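Local coordinates for Ice-binding protein isoform1a (Antarctomyces psychrotrophicus, PDB 7BWX), which probably binds ice, recognising specific water molecules in the prism planes, as an antifreeze protein of an Antarctic ascomycete, at residues Leu163-Leu169 / Gln182-Asn188. The protein carries 1 engineered substitution. Sequence-based numbering, arbitrary orientation.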
ATOM      1  N   LEU A 163       9.154  -3.157  -0.515  1.00 13.91           N
ATOM      2  CA  LEU A 163       9.001  -2.670  -1.906  1.00 16.05           C
ATOM      3  C   LEU A 163      10.418  -2.472  -2.471  1.00 15.09           C
ATOM      4  O   LEU A 163      11.243  -1.743  -1.876  1.00 15.44           O
ATOM      5  CB  LEU A 163       8.129  -1.415  -1.927  1.00 15.54           C
ATOM      6  CG  LEU A 163       6.799  -1.528  -1.185  1.00 14.92           C
ATOM      7  CD1 LEU A 163       6.003  -0.263  -1.352  1.00 16.29           C
ATOM      8  CD2 LEU A 163       6.016  -2.747  -1.672  1.00 16.07           C
ATOM      9  N   GLY A 164      10.721  -3.105  -3.599  1.00 14.96           N
ATOM     10  CA  GLY A 164      12.133  -3.171  -4.036  1.00 14.27           C
ATOM     11  C   GLY A 164      12.659  -1.850  -4.596  1.00 13.90           C
ATOM     12  O   GLY A 164      11.845  -0.931  -4.900  1.00 15.05           O
ATOM     13  N   THR A 165      13.972  -1.753  -4.771  1.00 14.26           N
ATOM     14  CA  THR A 165      14.647  -0.518  -5.257  1.00 16.14           C
ATOM     15  C   THR A 165      14.144  -0.175  -6.662  1.00 15.34           C
ATOM     16  O   THR A 165      14.030  -1.079  -7.525  1.00 13.49           O
ATOM     17  CB  THR A 165      16.174  -0.647  -5.229  1.00 18.18           C
ATOM     18  OG1 THR A 165      16.479  -1.791  -6.027  1.00 20.03           O
ATOM     19  CG2 THR A 165      16.720  -0.855  -3.829  1.00 19.21           C
ATOM     20  N   TYR A 166      13.663   1.053  -6.823  1.00 15.05           N
ATOM     21  CA  TYR A 166      13.222   1.616  -8.118  1.00 17.27           C
ATOM     22  C   TYR A 166      11.966   0.927  -8.608  1.00 18.09           C
ATOM     23  O   TYR A 166      11.591   1.164  -9.770  1.00 18.19           O
ATOM     24  CB  TYR A 166      14.423   1.603  -9.075  1.00 19.17           C
ATOM     25  CG  TYR A 166      15.440   2.594  -8.606  1.00 22.09           C
ATOM     26  CD1 TYR A 166      15.109   3.932  -8.660  1.00 28.11           C
ATOM     27  CD2 TYR A 166      16.630   2.219  -8.007  1.00 28.38           C
ATOM     28  CE1 TYR A 166      15.980   4.910  -8.220  1.00 34.22           C
ATOM     29  CE2 TYR A 166      17.515   3.185  -7.538  1.00 29.46           C
ATOM     30  CZ  TYR A 166      17.174   4.527  -7.650  1.00 31.53           C
ATOM     31  OH  TYR A 166      17.944   5.569  -7.207  1.00 44.24           O
ATOM     32  N   SER A 167      11.275   0.170  -7.742  1.00 16.10           N
ATOM     33  CA  SER A 167       9.992  -0.468  -8.083  1.00 15.09           C
ATOM     34  C   SER A 167       8.890   0.580  -8.149  1.00 14.54           C
ATOM     35  O   SER A 167       9.069   1.697  -7.630  1.00 14.32           O
ATOM     36  CB  SER A 167       9.611  -1.544  -7.075  1.00 16.66           C
ATOM     37  OG  SER A 167       9.388  -0.969  -5.794  1.00 15.05           O
ATOM     38  N   HIS A 168       7.780   0.221  -8.759  1.00 12.67           N
ATOM     39  CA  HIS A 168       6.590   1.070  -8.853  1.00 12.77           C
ATOM     40  C   HIS A 168       5.366   0.264  -8.464  1.00 13.70           C
ATOM     41  O   HIS A 168       5.171  -0.829  -8.984  1.00 14.18           O
ATOM     42  CB  HIS A 168       6.428   1.681 -10.246  1.00 13.02           C
ATOM     43  CG  HIS A 168       5.219   2.536 -10.318  1.00 13.27           C
ATOM     44  ND1 HIS A 168       5.169   3.750  -9.661  1.00 13.78           N
ATOM     45  CD2 HIS A 168       3.982   2.321 -10.834  1.00 14.32           C
ATOM     46  CE1 HIS A 168       3.964   4.274  -9.827  1.00 13.29           C
ATOM     47  NE2 HIS A 168       3.223   3.430 -10.573  1.00 13.79           N
ATOM     48  N   LEU A 169       4.561   0.812  -7.552  1.00 14.22           N
ATOM     49  CA  LEU A 169       3.323   0.154  -7.091  1.00 14.44           C
ATOM     50  C   LEU A 169       2.161   1.114  -7.272  1.00 13.82           C
ATOM     51  O   LEU A 169       2.332   2.364  -7.145  1.00 13.46           O
ATOM     52  CB  LEU A 169       3.489  -0.296  -5.642  1.00 15.89           C
ATOM     53  CG  LEU A 169       2.285  -0.983  -5.004  1.00 17.50           C
ATOM     54  CD1 LEU A 169       2.717  -2.060  -4.032  1.00 18.55           C
ATOM     55  CD2 LEU A 169       1.421   0.040  -4.258  1.00 18.49           C
ATOM     56  N   GLN A 182      12.232   0.553  -0.324  1.00 15.27           N
ATOM     57  CA  GLN A 182      13.680   0.649  -0.596  1.00 16.88           C
ATOM     58  C   GLN A 182      13.953   1.768  -1.617  1.00 15.64           C
ATOM     59  O   GLN A 182      13.001   2.331  -2.207  1.00 14.30           O
ATOM     60  CB  GLN A 182      14.211  -0.710  -1.049  1.00 18.48           C
ATOM     61  CG  GLN A 182      14.123  -1.748   0.066  1.00 23.93           C
ATOM     62  CD  GLN A 182      14.607  -3.117  -0.339  1.00 27.96           C
ATOM     63  OE1 GLN A 182      14.687  -3.471  -1.503  1.00 36.26           O
ATOM     64  NE2 GLN A 182      14.956  -3.902   0.661  1.00 34.04           N
ATOM     65  N   THR A 183      15.234   2.113  -1.736  1.00 15.06           N
ATOM     66  CA  THR A 183      15.736   3.258  -2.517  1.00 15.19           C
ATOM     67  C   THR A 183      14.962   3.384  -3.822  1.00 13.81           C
ATOM     68  O   THR A 183      15.003   2.499  -4.662  1.00 14.17           O
ATOM     69  CB  THR A 183      17.240   3.125  -2.822  1.00 17.41           C
ATOM     70  OG1 THR A 183      17.874   2.715  -1.611  1.00 18.78           O
ATOM     71  CG2 THR A 183      17.844   4.429  -3.291  1.00 18.62           C
ATOM     72  N   GLY A 184      14.314   4.511  -3.978  1.00 14.35           N
ATOM     73  CA  GLY A 184      13.767   4.944  -5.264  1.00 15.57           C
ATOM     74  C   GLY A 184      12.432   4.325  -5.543  1.00 14.09           C
ATOM     75  O   GLY A 184      11.882   4.653  -6.616  1.00 13.48           O
ATOM     76  N   ALA A 185      11.906   3.452  -4.675  1.00 14.12           N
ATOM     77  CA  ALA A 185      10.552   2.908  -4.937  1.00 12.95           C
ATOM     78  C   ALA A 185       9.533   4.046  -5.030  1.00 12.93           C
ATOM     79  O   ALA A 185       9.603   5.032  -4.249  1.00 12.57           O
ATOM     80  CB  ALA A 185      10.172   1.879  -3.904  1.00 13.94           C
ATOM     81  N   THR A 186       8.552   3.890  -5.910  1.00 12.70           N
ATOM     82  CA  THR A 186       7.494   4.887  -6.137  1.00 14.44           C
ATOM     83  C   THR A 186       6.155   4.196  -5.961  1.00 13.20           C
ATOM     84  O   THR A 186       6.024   2.971  -6.270  1.00 13.71           O
ATOM     85  CB  THR A 186       7.651   5.593  -7.496  1.00 14.93           C
ATOM     86  OG1 THR A 186       7.542   4.637  -8.549  1.00 15.58           O
ATOM     87  CG2 THR A 186       8.977   6.324  -7.593  1.00 15.31           C
ATOM     88  N   ILE A 187       5.194   4.962  -5.473  1.00 12.99           N
ATOM     89  CA  ILE A 187       3.841   4.460  -5.153  1.00 13.19           C
ATOM     90  C   ILE A 187       2.834   5.534  -5.559  1.00 13.12           C
ATOM     91  O   ILE A 187       2.948   6.690  -5.133  1.00 15.56           O
ATOM     92  CB  ILE A 187       3.730   4.080  -3.646  1.00 13.13           C
ATOM     93  CG1 ILE A 187       4.701   2.978  -3.251  1.00 14.31           C
ATOM     94  CG2 ILE A 187       2.303   3.666  -3.312  1.00 14.05           C
ATOM     95  CD1 ILE A 187       6.017   3.475  -2.686  1.00 15.29           C
ATOM     96  N   ASN A 188       1.867   5.132  -6.355  1.00 13.70           N
ATOM     97  CA  ASN A 188       0.590   5.829  -6.569  1.00 13.48           C
ATOM     98  C   ASN A 188      -0.421   5.080  -5.744  1.00 13.63           C
ATOM     99  O   ASN A 188      -0.905   4.003  -6.178  1.00 14.41           O
ATOM    100  CB  ASN A 188       0.175   5.876  -8.051  1.00 15.30           C
ATOM    101  CG  ASN A 188       0.999   6.896  -8.833  1.00 16.92           C
ATOM    102  OD1 ASN A 188       1.499   7.898  -8.276  1.00 18.01           O
ATOM    103  ND2 ASN A 188       1.171   6.638 -10.122  1.00 16.20           N
TER
HETATM  104  O   HOH W   1      15.123  -4.376  -4.138  1.00 24.67           O
HETATM  105  O   HOH W   2       7.138   0.417  -5.171  1.00 20.89           O
HETATM  106  O   HOH W   3       9.920   3.445  -9.534  1.00 37.24           O
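H168 and L169 pair in parallel with T186 and I187: T186 N donates to S167 O, L169 N to T186 O (2.9 Å) and N188 N to L169 O. On the outward face, the ring of H168 meets T186 edge-on, ND1 sharing a nearly straight hydrogen bond with OG1 (2.8 Å, 164°). With CG anti to the backbone N (chi1 -180°), the imidazole also lies beside N188, whose ND2 sits 3.7 Å from CE1 at the ring edge; the ring and amide planes are nearly perpendicular. E170 OE2 hydrogen-bonds to both H168 NE2 and N188 ND2, bridging the two groups. These are successive coils of a right-handed beta-helix, each turning its corner through a type II turn, G164-S167 in one coil and Q182-A185 in the next. At this corner, Y166 lays one ring face over CA of G184, a CH-pi contact 4.1 Å from the centroid, while Y166 N hydrogen-bonds to T183 O. S167 OG donates to G164 O (2.6 Å), takes a hydrogen bond from a water that also reaches T186 O, and touches A185 CB at 3.5 Å. Inside the coil, L163 CD1 meets I187 CD1 at 4.0 Å, the side chains crossing at about a right angle, and L169 CD2 packs on I187 CG2.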